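Local coordinates for iron-containing alcohol dehydrogenase (Ralstonia eutropha, PDB 3JZD), which probably reduces maleylacetate to 3-oxoadipate with NADH or NADPH, as a homodimeric, NAD-binding member of the iron-containing alcohol dehydrogenase family, at residues G166-S171 and D218-C223; E181-R186 and V191-A196; M239-K244 and L269-A274; R282-T287 and Q292-T297. One frame throughout, in Å; residues are numbered along the deposited sequence.

Interaction 1: G166-S171 and D218-C223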
loop_
_atom_site.group_PDB
_atom_site.type_symbol
_atom_site.label_atom_id
_atom_site.label_comp_id
_atom_site.label_asym_id
_atom_site.label_seq_id
_atom_site.Cartn_x
_atom_site.Cartn_y
_atom_site.Cartn_z
ATOM N N GLY A 166 -8.378 -29.023 3.095
ATOM C CA GLY A 166 -6.984 -29.125 3.468
ATOM C C GLY A 166 -6.111 -27.984 2.933
ATOM O O GLY A 166 -5.408 -27.265 3.694
ATOM N N LEU A 167 -6.117 -27.832 1.624
ATOM C CA LEU A 167 -5.338 -26.757 1.009
ATOM C C LEU A 167 -5.826 -25.368 1.477
ATOM O O LEU A 167 -5.022 -24.447 1.563
ATOM C CB LEU A 167 -5.323 -26.888 -0.511
ATOM C CG LEU A 167 -4.394 -26.001 -1.332
ATOM C CD1 LEU A 167 -2.954 -26.087 -0.768
ATOM C CD2 LEU A 167 -4.504 -26.409 -2.882
ATOM N N SER A 168 -7.097 -25.232 1.864
ATOM C CA SER A 168 -7.596 -23.914 2.291
ATOM C C SER A 168 -6.828 -23.514 3.548
ATOM O O SER A 168 -6.472 -22.339 3.717
ATOM C CB SER A 168 -9.103 -23.918 2.549
ATOM O OG SER A 168 -9.865 -24.186 1.366
ATOM N N VAL A 169 -6.568 -24.484 4.429
ATOM C CA VAL A 169 -5.814 -24.204 5.661
ATOM C C VAL A 169 -4.323 -24.023 5.399
ATOM O O VAL A 169 -3.729 -23.000 5.804
ATOM C CB VAL A 169 -6.026 -25.300 6.740
ATOM C CG1 VAL A 169 -5.292 -24.959 8.046
ATOM C CG2 VAL A 169 -7.534 -25.488 7.026
ATOM N N THR A 170 -3.744 -24.980 4.678
ATOM C CA THR A 170 -2.312 -25.001 4.456
ATOM C C THR A 170 -1.814 -23.864 3.558
ATOM O O THR A 170 -0.762 -23.246 3.841
ATOM C CB THR A 170 -1.817 -26.380 3.997
ATOM O OG1 THR A 170 -2.390 -26.696 2.737
ATOM C CG2 THR A 170 -2.141 -27.479 5.065
ATOM N N SER A 171 -2.603 -23.509 2.550
ATOM C CA SER A 171 -2.224 -22.385 1.704
ATOM C C SER A 171 -2.359 -21.109 2.539
ATOM O O SER A 171 -1.612 -20.189 2.359
ATOM C CB SER A 171 -3.110 -22.286 0.463
ATOM O OG SER A 171 -2.675 -21.224 -0.392
ATOM N N ASP A 218 -18.054 -14.527 2.526
ATOM C CA ASP A 218 -17.372 -13.519 3.343
ATOM C C ASP A 218 -16.089 -14.097 3.946
ATOM O O ASP A 218 -15.059 -13.433 3.914
ATOM C CB ASP A 218 -18.246 -13.018 4.471
ATOM C CG ASP A 218 -19.413 -12.143 3.982
ATOM O OD1 ASP A 218 -19.285 -11.390 2.993
ATOM O OD2 ASP A 218 -20.445 -12.193 4.650
ATOM N N ALA A 219 -16.154 -15.330 4.457
ATOM C CA ALA A 219 -14.962 -15.992 4.988
ATOM C C ALA A 219 -13.971 -16.166 3.864
ATOM O O ALA A 219 -12.793 -15.940 4.045
ATOM C CB ALA A 219 -15.297 -17.334 5.618
ATOM N N ARG A 220 -14.434 -16.579 2.698
ATOM C CA ARG A 220 -13.527 -16.715 1.581
ATOM C C ARG A 220 -12.900 -15.353 1.183
ATOM O O ARG A 220 -11.716 -15.304 0.863
ATOM C CB ARG A 220 -14.200 -17.365 0.371
ATOM C CG ARG A 220 -14.528 -18.877 0.471
ATOM C CD ARG A 220 -13.300 -19.726 0.714
ATOM N NE ARG A 220 -13.584 -21.154 0.621
ATOM C CZ ARG A 220 -12.648 -22.105 0.651
ATOM N NH1 ARG A 220 -11.365 -21.795 0.798
ATOM N NH2 ARG A 220 -12.984 -23.372 0.543
ATOM N N SER A 221 -13.689 -14.278 1.171
ATOM C CA SER A 221 -13.179 -12.958 0.869
ATOM C C SER A 221 -12.098 -12.538 1.860
ATOM O O SER A 221 -11.039 -12.044 1.493
ATOM C CB SER A 221 -14.305 -11.924 0.884
ATOM O OG SER A 221 -15.275 -12.228 -0.096
ATOM N N GLN A 222 -12.348 -12.773 3.121
ATOM C CA GLN A 222 -11.402 -12.411 4.145
ATOM C C GLN A 222 -10.049 -13.140 3.942
ATOM O O GLN A 222 -8.987 -12.504 4.064
ATOM C CB GLN A 222 -12.019 -12.740 5.490
ATOM C CG GLN A 222 -11.152 -12.427 6.639
ATOM C CD GLN A 222 -11.876 -12.609 7.972
ATOM O OE1 GLN A 222 -11.749 -11.765 8.842
ATOM N NE2 GLN A 222 -12.652 -13.696 8.118
ATOM N N CYS A 223 -10.078 -14.428 3.576
ATOM C CA CYS A 223 -8.809 -15.135 3.285
ATOM C C CYS A 223 -8.093 -14.621 2.037
ATOM O O CYS A 223 -6.898 -14.451 2.008
ATOM C CB CYS A 223 -9.024 -16.648 3.149
ATOM S SG CYS A 223 -9.545 -17.427 4.685
#
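Ser168 and Arg220 meet across two helical segments whose backbones stay well apart: the nearest CA atoms, those of Ser168 and Cys223, are 8.9 Å from each other. Residues 166-171 lie near the start of helix 165-182 and residues 218-223 near the start of helix 217-236, so one long side chain has to span the gap. Arg220 does so with a chain bent at chi2 (-59°) and extended beyond it, which swings the guanidinium over to the other helix. There the Ser168 hydroxyl lies at the edge of the guanidinium, 11° out of its plane. Arg220 NH1 donates to Ser168 OG at 2.9 Å with an N-H...O angle of 157°, while Arg220 NH2 reaches the same Ser168 OG at 3.3 Å in a weak, more bent bond. Ser168 OG is also bonded to Pro164 O, one turn earlier, just ahead of helix 165-182. Further partners of the guanidinium include Pro214 O at NE, Leu163 O at NH2 and the Tyr123 hydroxyl at NH1. Leu167, next to Ser168, touches the bound NAD, and the Arg220 side chain comes within about 7 Å of it. With bonds at NE, NH1 and NH2, the buried guanidinium is held against rotation; the named partners are all uncharged oxygens, whose dipoles probably help stabilise its charge, and they join both helix starts to the loop around Leu163 near the cofactor.

Interaction 2: E181-R186 and V191-A196; sequences EGLYAR and VMSLMA
The connection between two consecutive helices of the C-terminal helical domain, 165-182 and 190-212, brings Leu183 against Ser193 and Ala196. Near the end of helix 165-182 the chain makes a type I beta turn from Gly182 to Ala185, and it comes back as helix 190-212. The backbones approach closely, with Leu183 CA 5.4 Å from Ser193 CA. Leu183 places CG beside its backbone N (chi1 -72°), which brings its branch point, Leu183 CG, 3.8 Å from Ala196 CB. One branch continues: Leu183 CD2 lies alongside Ser193, 3.7 Å from Ser193 CB. Such a return of one helix beside the next belongs to the helical domain that this family pairs with a nucleotide-binding domain, and the far side of Leu183 is covered by Ala279 and Ile283 of helix 277-287. The polar link is indirect. One water donates to Gly182 O at 3.0 Å and is hydrogen-bonded to Ser193 OG at 2.7 Å, bridging the last turn of one helix to the first turn of the next; Ser193 OG is also bonded to Asn189 O. Within residues 181-186 the Tyr184 ring packs one face over Glu181 CA, and Tyr184 OH donates to Glu181 OE2 at 2.5 Å, using the anti lone pair of that carboxylate oxygen.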
loop_
_atom_site.group_PDB
_atom_site.type_symbol
_atom_site.label_atom_id
_atom_site.label_comp_id
_atom_site.label_asym_id
_atom_site.label_seq_id
_atom_site.Cartn_x
_atom_site.Cartn_y
_atom_site.Cartn_z
ATOM N N GLU A 181 7.540 -13.450 8.415
ATOM C CA GLU A 181 8.944 -13.118 8.127
ATOM C C GLU A 181 9.130 -11.714 7.614
ATOM O O GLU A 181 10.177 -11.085 7.841
ATOM C CB GLU A 181 9.607 -14.132 7.138
ATOM C CG GLU A 181 9.700 -15.524 7.676
ATOM C CD GLU A 181 10.943 -16.247 7.212
ATOM O OE1 GLU A 181 11.119 -16.476 5.968
ATOM O OE2 GLU A 181 11.724 -16.593 8.134
ATOM N N GLY A 182 8.126 -11.194 6.921
ATOM C CA GLY A 182 8.144 -9.809 6.494
ATOM C C GLY A 182 8.312 -8.875 7.697
ATOM O O GLY A 182 9.012 -7.869 7.634
ATOM N N LEU A 183 7.677 -9.223 8.809
ATOM C CA LEU A 183 7.773 -8.389 9.987
ATOM C C LEU A 183 9.195 -8.299 10.516
ATOM O O LEU A 183 9.495 -7.392 11.248
ATOM C CB LEU A 183 6.796 -8.873 11.068
ATOM C CG LEU A 183 5.337 -8.587 10.774
ATOM C CD1 LEU A 183 4.405 -9.483 11.614
ATOM C CD2 LEU A 183 5.076 -7.098 11.015
ATOM N N TYR A 184 10.053 -9.285 10.254
ATOM C CA TYR A 184 11.418 -9.180 10.735
ATOM C C TYR A 184 12.469 -9.108 9.641
ATOM O O TYR A 184 13.644 -9.319 9.882
ATOM C CB TYR A 184 11.722 -10.270 11.743
ATOM C CG TYR A 184 11.560 -11.716 11.331
ATOM C CD1 TYR A 184 12.475 -12.325 10.490
ATOM C CD2 TYR A 184 10.568 -12.524 11.909
ATOM C CE1 TYR A 184 12.361 -13.680 10.182
ATOM C CE2 TYR A 184 10.467 -13.878 11.609
ATOM C CZ TYR A 184 11.365 -14.439 10.758
ATOM O OH TYR A 184 11.296 -15.766 10.479
ATOM N N ALA A 185 12.033 -8.743 8.445
ATOM C CA ALA A 185 12.907 -8.664 7.304
ATOM C C ALA A 185 14.003 -7.677 7.582
ATOM O O ALA A 185 13.809 -6.698 8.270
ATOM C CB ALA A 185 12.152 -8.205 6.074
ATOM N N ARG A 186 15.156 -7.931 6.997
ATOM C CA ARG A 186 16.247 -7.017 7.146
ATOM C C ARG A 186 15.849 -5.666 6.589
ATOM O O ARG A 186 16.292 -4.649 7.079
ATOM C CB ARG A 186 17.429 -7.572 6.390
ATOM C CG ARG A 186 18.678 -6.828 6.585
ATOM C CD ARG A 186 19.664 -7.388 5.614
ATOM N NE ARG A 186 20.978 -6.864 5.896
ATOM C CZ ARG A 186 22.077 -7.303 5.302
ATOM N NH1 ARG A 186 21.998 -8.263 4.375
ATOM N NH2 ARG A 186 23.254 -6.781 5.636
ATOM N N VAL A 191 5.096 0.312 6.404
ATOM C CA VAL A 191 3.938 0.099 5.565
ATOM C C VAL A 191 3.790 -1.389 5.282
ATOM O O VAL A 191 2.718 -1.960 5.416
ATOM C CB VAL A 191 4.001 0.969 4.305
ATOM C CG1 VAL A 191 2.875 0.649 3.447
ATOM C CG2 VAL A 191 3.979 2.493 4.728
HETATM N N MSE A 192 4.885 -2.037 4.928
HETATM C CA MSE A 192 4.866 -3.478 4.714
HETATM C C MSE A 192 4.445 -4.198 6.032
HETATM O O MSE A 192 3.654 -5.164 6.020
HETATM C CB MSE A 192 6.227 -3.944 4.205
HETATM C CG MSE A 192 6.510 -3.500 2.790
HETATM SE SE MSE A 192 5.409 -4.495 1.515
HETATM C CE MSE A 192 5.160 -3.108 0.167
ATOM N N SER A 193 4.945 -3.714 7.155
ATOM C CA SER A 193 4.589 -4.308 8.428
ATOM C C SER A 193 3.128 -4.134 8.798
ATOM O O SER A 193 2.533 -5.044 9.370
ATOM C CB SER A 193 5.505 -3.761 9.521
ATOM O OG SER A 193 6.802 -4.250 9.234
ATOM N N LEU A 194 2.557 -2.959 8.481
ATOM C CA LEU A 194 1.150 -2.716 8.667
ATOM C C LEU A 194 0.317 -3.715 7.850
ATOM O O LEU A 194 -0.667 -4.285 8.348
ATOM C CB LEU A 194 0.819 -1.281 8.276
ATOM C CG LEU A 194 -0.553 -0.687 8.534
ATOM C CD1 LEU A 194 -0.822 -0.407 10.039
ATOM C CD2 LEU A 194 -0.683 0.624 7.698
HETATM N N MSE A 195 0.712 -3.950 6.595
HETATM C CA MSE A 195 -0.049 -4.867 5.779
HETATM C C MSE A 195 0.205 -6.311 6.257
HETATM O O MSE A 195 -0.722 -7.143 6.214
HETATM C CB MSE A 195 0.283 -4.690 4.301
HETATM C CG MSE A 195 0.058 -3.260 3.792
HETATM SE SE MSE A 195 0.489 -3.200 1.897
HETATM C CE MSE A 195 -0.974 -4.231 1.265
ATOM N N ALA A 196 1.427 -6.594 6.733
ATOM C CA ALA A 196 1.765 -7.932 7.252
ATOM C C ALA A 196 0.842 -8.315 8.390
ATOM O O ALA A 196 0.211 -9.358 8.389
ATOM C CB ALA A 196 3.196 -7.956 7.732
HETATM O O HOH W 1 8.057 -5.099 7.011
#

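Interaction 3: M239-K244 and L269-A274; sequences MALHHK and LAYNAA
Leu241 and Tyr271 both carry CG anti to the backbone N (chi1 168° and -174°), and these torsions send a leucine branch from one helix against an aromatic side chain of the other. The contact joins the first turn of helix 241-253 to the end of helix 257-272, two consecutive helices of the C-terminal helical domain. Their backbones are separated by 8.2 Å at the nearest CA pair, Leu241 and Asn272, so side chains alone bridge the interface. Leu241 and Tyr271 cross at about a right angle. The methyl Leu241 CD2 approaches the CG-CD1 side of the ring obliquely, with Tyr271 CG 3.6 Å away.

Asn272 flanks the same leucine: its amide nitrogen ND2 is 3.9 Å from Leu241 CB, a van der Waals approach. The polar ends of these residues are engaged elsewhere. Tyr271 OH bonds to Pro338 O, whereas the Asn272 amide uses OD1 toward Asn335 ND2 and ND2 toward Tyr184 OH, so both ends of the amide are held and its flip is fixed. Asn335 also accepts from Leu241 N through OD1, which makes it a polar link between the two segments. Ala240 occupies the N-cap position of helix 241-253, and Lys244 N donates to Ala240 O at 3.0 Å, closing the first helical turn behind Leu241. Leu241 also packs on Ile344 and Leu347 of helix 341-353, and Tyr271 touches the same Ile344. The nearest approach across the whole contact is that of Leu241 CD2 to Tyr271 CD1, 3.4 Å.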
loop_
_atom_site.group_PDB
_atom_site.type_symbol
_atom_site.label_atom_id
_atom_site.label_comp_id
_atom_site.label_asym_id
_atom_site.label_seq_id
_atom_site.Cartn_x
_atom_site.Cartn_y
_atom_site.Cartn_z
HETATM N N MSE A 239 12.567 -12.355 2.676
HETATM C CA MSE A 239 12.250 -13.485 3.540
HETATM C C MSE A 239 13.537 -14.001 4.174
HETATM O O MSE A 239 14.613 -13.452 3.945
HETATM C CB MSE A 239 11.530 -14.570 2.741
HETATM C CG MSE A 239 10.205 -14.117 2.106
HETATM SE SE MSE A 239 8.768 -13.517 3.330
HETATM C CE MSE A 239 9.116 -11.568 3.334
ATOM N N ALA A 240 13.452 -15.041 4.991
ATOM C CA ALA A 240 14.651 -15.552 5.669
ATOM C C ALA A 240 14.521 -17.055 5.946
ATOM O O ALA A 240 14.076 -17.811 5.076
ATOM C CB ALA A 240 14.966 -14.706 6.977
ATOM N N LEU A 241 14.870 -17.496 7.139
ATOM C CA LEU A 241 14.890 -18.931 7.452
ATOM C C LEU A 241 13.695 -19.763 7.019
ATOM O O LEU A 241 13.872 -20.817 6.393
ATOM C CB LEU A 241 15.154 -19.169 8.938
ATOM C CG LEU A 241 14.947 -20.571 9.526
ATOM C CD1 LEU A 241 15.977 -21.567 8.922
ATOM C CD2 LEU A 241 15.033 -20.507 11.053
ATOM N N HIS A 242 12.481 -19.324 7.336
ATOM C CA HIS A 242 11.341 -20.156 7.038
ATOM C C HIS A 242 11.229 -20.461 5.562
ATOM O O HIS A 242 11.090 -21.619 5.174
ATOM C CB HIS A 242 10.039 -19.544 7.530
ATOM C CG HIS A 242 8.842 -20.250 7.012
ATOM N ND1 HIS A 242 8.323 -21.379 7.618
ATOM C CD2 HIS A 242 8.077 -20.011 5.921
ATOM C CE1 HIS A 242 7.272 -21.788 6.928
ATOM N NE2 HIS A 242 7.100 -20.979 5.888
ATOM N N HIS A 243 11.238 -19.416 4.746
ATOM C CA HIS A 243 11.139 -19.591 3.294
ATOM C C HIS A 243 12.311 -20.360 2.699
ATOM O O HIS A 243 12.124 -21.232 1.863
ATOM C CB HIS A 243 10.913 -18.252 2.606
ATOM C CG HIS A 243 9.576 -17.662 2.930
ATOM N ND1 HIS A 243 9.290 -17.098 4.163
ATOM C CD2 HIS A 243 8.442 -17.564 2.193
ATOM C CE1 HIS A 243 8.039 -16.680 4.163
ATOM N NE2 HIS A 243 7.495 -16.959 2.987
ATOM N N LYS A 244 13.513 -20.095 3.160
ATOM C CA LYS A 244 14.648 -20.848 2.646
ATOM C C LYS A 244 14.538 -22.346 2.944
ATOM O O LYS A 244 14.793 -23.197 2.071
ATOM C CB LYS A 244 15.948 -20.304 3.265
ATOM C CG LYS A 244 16.296 -18.915 2.777
ATOM C CD LYS A 244 16.781 -19.002 1.323
ATOM C CE LYS A 244 17.109 -17.643 0.703
ATOM N NZ LYS A 244 18.045 -17.860 -0.488
ATOM N N LEU A 269 9.695 -20.080 13.397
ATOM C CA LEU A 269 9.451 -18.946 14.300
ATOM C C LEU A 269 10.101 -19.229 15.662
ATOM O O LEU A 269 10.765 -18.357 16.221
ATOM C CB LEU A 269 7.964 -18.582 14.421
ATOM C CG LEU A 269 7.288 -18.072 13.126
ATOM C CD1 LEU A 269 5.844 -17.866 13.315
ATOM C CD2 LEU A 269 7.929 -16.779 12.576
ATOM N N ALA A 270 9.955 -20.440 16.196
ATOM C CA ALA A 270 10.597 -20.735 17.484
ATOM C C ALA A 270 12.132 -20.491 17.422
ATOM O O ALA A 270 12.740 -19.977 18.387
ATOM C CB ALA A 270 10.301 -22.175 17.954
ATOM N N TYR A 271 12.742 -20.825 16.282
ATOM C CA TYR A 271 14.183 -20.677 16.093
ATOM C C TYR A 271 14.581 -19.190 16.146
ATOM O O TYR A 271 15.574 -18.820 16.753
ATOM C CB TYR A 271 14.570 -21.257 14.736
ATOM C CG TYR A 271 16.035 -21.302 14.471
ATOM C CD1 TYR A 271 16.721 -20.175 14.030
ATOM C CD2 TYR A 271 16.754 -22.498 14.604
ATOM C CE1 TYR A 271 18.087 -20.211 13.754
ATOM C CE2 TYR A 271 18.137 -22.539 14.337
ATOM C CZ TYR A 271 18.784 -21.402 13.906
ATOM O OH TYR A 271 20.131 -21.441 13.674
ATOM N N ASN A 272 13.817 -18.348 15.457
ATOM C CA ASN A 272 14.107 -16.925 15.409
ATOM C C ASN A 272 13.540 -16.045 16.531
ATOM O O ASN A 272 13.977 -14.884 16.669
ATOM C CB ASN A 272 13.628 -16.375 14.058
ATOM C CG ASN A 272 14.580 -16.711 12.918
ATOM O OD1 ASN A 272 15.777 -17.037 13.128
ATOM N ND2 ASN A 272 14.064 -16.635 11.697
ATOM N N ALA A 273 12.652 -16.601 17.360
ATOM C CA ALA A 273 11.875 -15.802 18.326
ATOM C C ALA A 273 12.702 -14.917 19.279
ATOM O O ALA A 273 12.362 -13.744 19.469
ATOM C CB ALA A 273 10.883 -16.706 19.130
ATOM N N ALA A 274 13.756 -15.465 19.861
ATOM C CA ALA A 274 14.583 -14.726 20.807
ATOM C C ALA A 274 15.227 -13.502 20.185
ATOM O O ALA A 274 15.470 -12.504 20.867
ATOM C CB ALA A 274 15.697 -15.628 21.420
#

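Interaction 4: R282-T287 and Q292-T297; sequences RIRRAT and QSAAAT
Gln292 O accepts from Arg284 NE at 2.9 Å, the direct hydrogen bond between the helix end 282-287 and the start of the next helix. It is a bent bond, with an N-H...O angle of 135°, and the donor stands 27° off the carbonyl plane. Arg284 gets there through a turn at chi3 (48°) that folds the guanidinium back toward the backbone of residues 292-294; Arg284 NH2 meanwhile donates to Gly290 O. The arginine thus bonds two carbonyls of the short connection between the helices. Its aliphatic part is used as well, since Arg284 CG lies 3.5 Å from Ala294 N, over the backbone where helix 294-304 begins.

Beside this bond the two segments pack through small groups. Arg284 CA and Ala294 CA are only 5.0 Å apart, which fits the short Ala294 side chain; its CB meets Ile283 CG2 at 3.7 Å. Farther along, Thr287 and Thr297 cross at a slant, and the methyl Thr297 CG2 rests 3.5 Å from Thr287 OG1. The methyl of Thr297 is anti to its backbone N, which directs it across the interface. Ile283 and Thr287 also touch Ile200 of helix 190-212, so a third helix backs the pair.

Ser293 is the N-cap residue of helix 294-304: Ser293 OG accepts from Ala296 N at 3.0 Å, and is bonded in addition to the carbonyl oxygen of Asp358. These are two consecutive helices whose facing segments run roughly the same way, joined by a short connection that doubles back, with an N-cap serine opening the second, in the family's C-terminal helical domain.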
loop_
_atom_site.group_PDB
_atom_site.type_symbol
_atom_site.label_atom_id
_atom_site.label_comp_id
_atom_site.label_asym_id
_atom_site.label_seq_id
_atom_site.Cartn_x
_atom_site.Cartn_y
_atom_site.Cartn_z
ATOM N N ARG A 282 3.838 -8.768 17.499
ATOM C CA ARG A 282 2.890 -8.380 16.468
ATOM C C ARG A 282 2.220 -9.607 15.876
ATOM O O ARG A 282 1.029 -9.585 15.619
ATOM C CB ARG A 282 3.533 -7.521 15.372
ATOM C CG ARG A 282 4.017 -6.177 15.923
ATOM C CD ARG A 282 4.609 -5.254 14.915
ATOM N NE ARG A 282 3.602 -4.743 13.975
ATOM C CZ ARG A 282 3.831 -3.765 13.102
ATOM N NH1 ARG A 282 5.044 -3.211 13.044
ATOM N NH2 ARG A 282 2.853 -3.335 12.299
ATOM N N ILE A 283 2.954 -10.694 15.685
ATOM C CA ILE A 283 2.314 -11.884 15.178
ATOM C C ILE A 283 1.299 -12.418 16.202
ATOM O O ILE A 283 0.219 -12.868 15.832
ATOM C CB ILE A 283 3.325 -12.939 14.838
ATOM C CG1 ILE A 283 4.175 -12.475 13.628
ATOM C CG2 ILE A 283 2.616 -14.272 14.602
ATOM C CD1 ILE A 283 5.433 -13.355 13.419
ATOM N N ARG A 284 1.651 -12.357 17.480
ATOM C CA ARG A 284 0.783 -12.827 18.569
ATOM C C ARG A 284 -0.503 -12.029 18.649
ATOM O O ARG A 284 -1.590 -12.612 18.747
ATOM C CB ARG A 284 1.519 -12.777 19.895
ATOM C CG ARG A 284 2.595 -13.853 19.956
ATOM C CD ARG A 284 3.574 -13.699 21.127
ATOM N NE ARG A 284 2.885 -13.462 22.389
ATOM C CZ ARG A 284 3.153 -12.478 23.249
ATOM N NH1 ARG A 284 4.165 -11.627 23.061
ATOM N NH2 ARG A 284 2.403 -12.368 24.330
ATOM N N ARG A 285 -0.370 -10.706 18.562
ATOM C CA ARG A 285 -1.522 -9.808 18.575
ATOM C C ARG A 285 -2.428 -10.119 17.398
ATOM O O ARG A 285 -3.635 -10.180 17.558
ATOM C CB ARG A 285 -1.063 -8.354 18.501
ATOM C CG ARG A 285 -2.175 -7.335 18.619
ATOM C CD ARG A 285 -1.640 -5.909 18.779
ATOM N NE ARG A 285 -0.824 -5.489 17.638
ATOM C CZ ARG A 285 -0.123 -4.351 17.572
ATOM N NH1 ARG A 285 -0.125 -3.490 18.591
ATOM N NH2 ARG A 285 0.600 -4.064 16.489
ATOM N N ALA A 286 -1.857 -10.319 16.213
ATOM C CA ALA A 286 -2.674 -10.557 15.032
ATOM C C ALA A 286 -3.353 -11.959 15.031
ATOM O O ALA A 286 -4.371 -12.165 14.373
ATOM C CB ALA A 286 -1.826 -10.339 13.764
ATOM N N THR A 287 -2.781 -12.919 15.746
ATOM C CA THR A 287 -3.337 -14.275 15.815
ATOM C C THR A 287 -4.178 -14.522 17.079
ATOM O O THR A 287 -4.769 -15.580 17.239
ATOM C CB THR A 287 -2.219 -15.337 15.780
ATOM O OG1 THR A 287 -1.299 -15.083 16.829
ATOM C CG2 THR A 287 -1.469 -15.339 14.436
ATOM N N GLN A 292 0.278 -16.727 24.790
ATOM C CA GLN A 292 0.949 -17.810 24.080
ATOM C C GLN A 292 2.008 -17.288 23.128
ATOM O O GLN A 292 1.931 -16.153 22.637
ATOM C CB GLN A 292 -0.061 -18.577 23.240
ATOM C CG GLN A 292 -1.147 -19.323 24.033
ATOM C CD GLN A 292 -2.105 -20.053 23.111
ATOM O OE1 GLN A 292 -2.038 -19.922 21.866
ATOM N NE2 GLN A 292 -3.025 -20.798 23.704
ATOM N N SER A 293 2.970 -18.138 22.811
ATOM C CA SER A 293 3.951 -17.821 21.792
ATOM C C SER A 293 3.303 -17.771 20.393
ATOM O O SER A 293 2.261 -18.333 20.169
ATOM C CB SER A 293 5.093 -18.848 21.796
ATOM O OG SER A 293 4.624 -20.155 21.525
ATOM N N ALA A 294 3.951 -17.062 19.472
ATOM C CA ALA A 294 3.540 -16.994 18.081
ATOM C C ALA A 294 3.595 -18.432 17.546
ATOM O O ALA A 294 2.607 -18.958 16.977
ATOM C CB ALA A 294 4.484 -16.082 17.297
ATOM N N ALA A 295 4.732 -19.082 17.798
ATOM C CA ALA A 295 4.936 -20.459 17.395
ATOM C C ALA A 295 3.789 -21.405 17.816
ATOM O O ALA A 295 3.214 -22.119 16.997
ATOM C CB ALA A 295 6.252 -20.982 17.956
ATOM N N ALA A 296 3.481 -21.449 19.105
ATOM C CA ALA A 296 2.455 -22.372 19.580
ATOM C C ALA A 296 1.097 -22.062 18.985
ATOM O O ALA A 296 0.312 -22.985 18.685
ATOM C CB ALA A 296 2.380 -22.377 21.118
ATOM N N THR A 297 0.814 -20.766 18.836
ATOM C CA THR A 297 -0.465 -20.311 18.336
ATOM C C THR A 297 -0.676 -20.735 16.884
ATOM O O THR A 297 -1.751 -21.204 16.539
ATOM C CB THR A 297 -0.664 -18.772 18.573
ATOM O OG1 THR A 297 -0.532 -18.492 19.964
ATOM C CG2 THR A 297 -2.039 -18.297 18.123
#

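How the interactions relate
From the N terminus, helix 165-182 opens the first two contacts. Interaction 1 ties its start to helix 217-236 and spans a long loop; interaction 2, which joins its end to helix 190-212, lies wholly within that span. In series, interaction 3 brings the start of helix 241-253 against the end of helix 257-272, closing a loop made mostly of those two helices, and interaction 4 closes a short one between helices 277-287 and 294-304. Interactions 2, 3 and 4 touch one another: Glu181 OE1 probably bonds to His243 ND1 at 2.6 Å, and Leu183 CD1 packs on Ile283 CG1 at 3.6 Å. Interaction 1 stands apart, beside the NAD site, its centre about 21 Å from that of interaction 2.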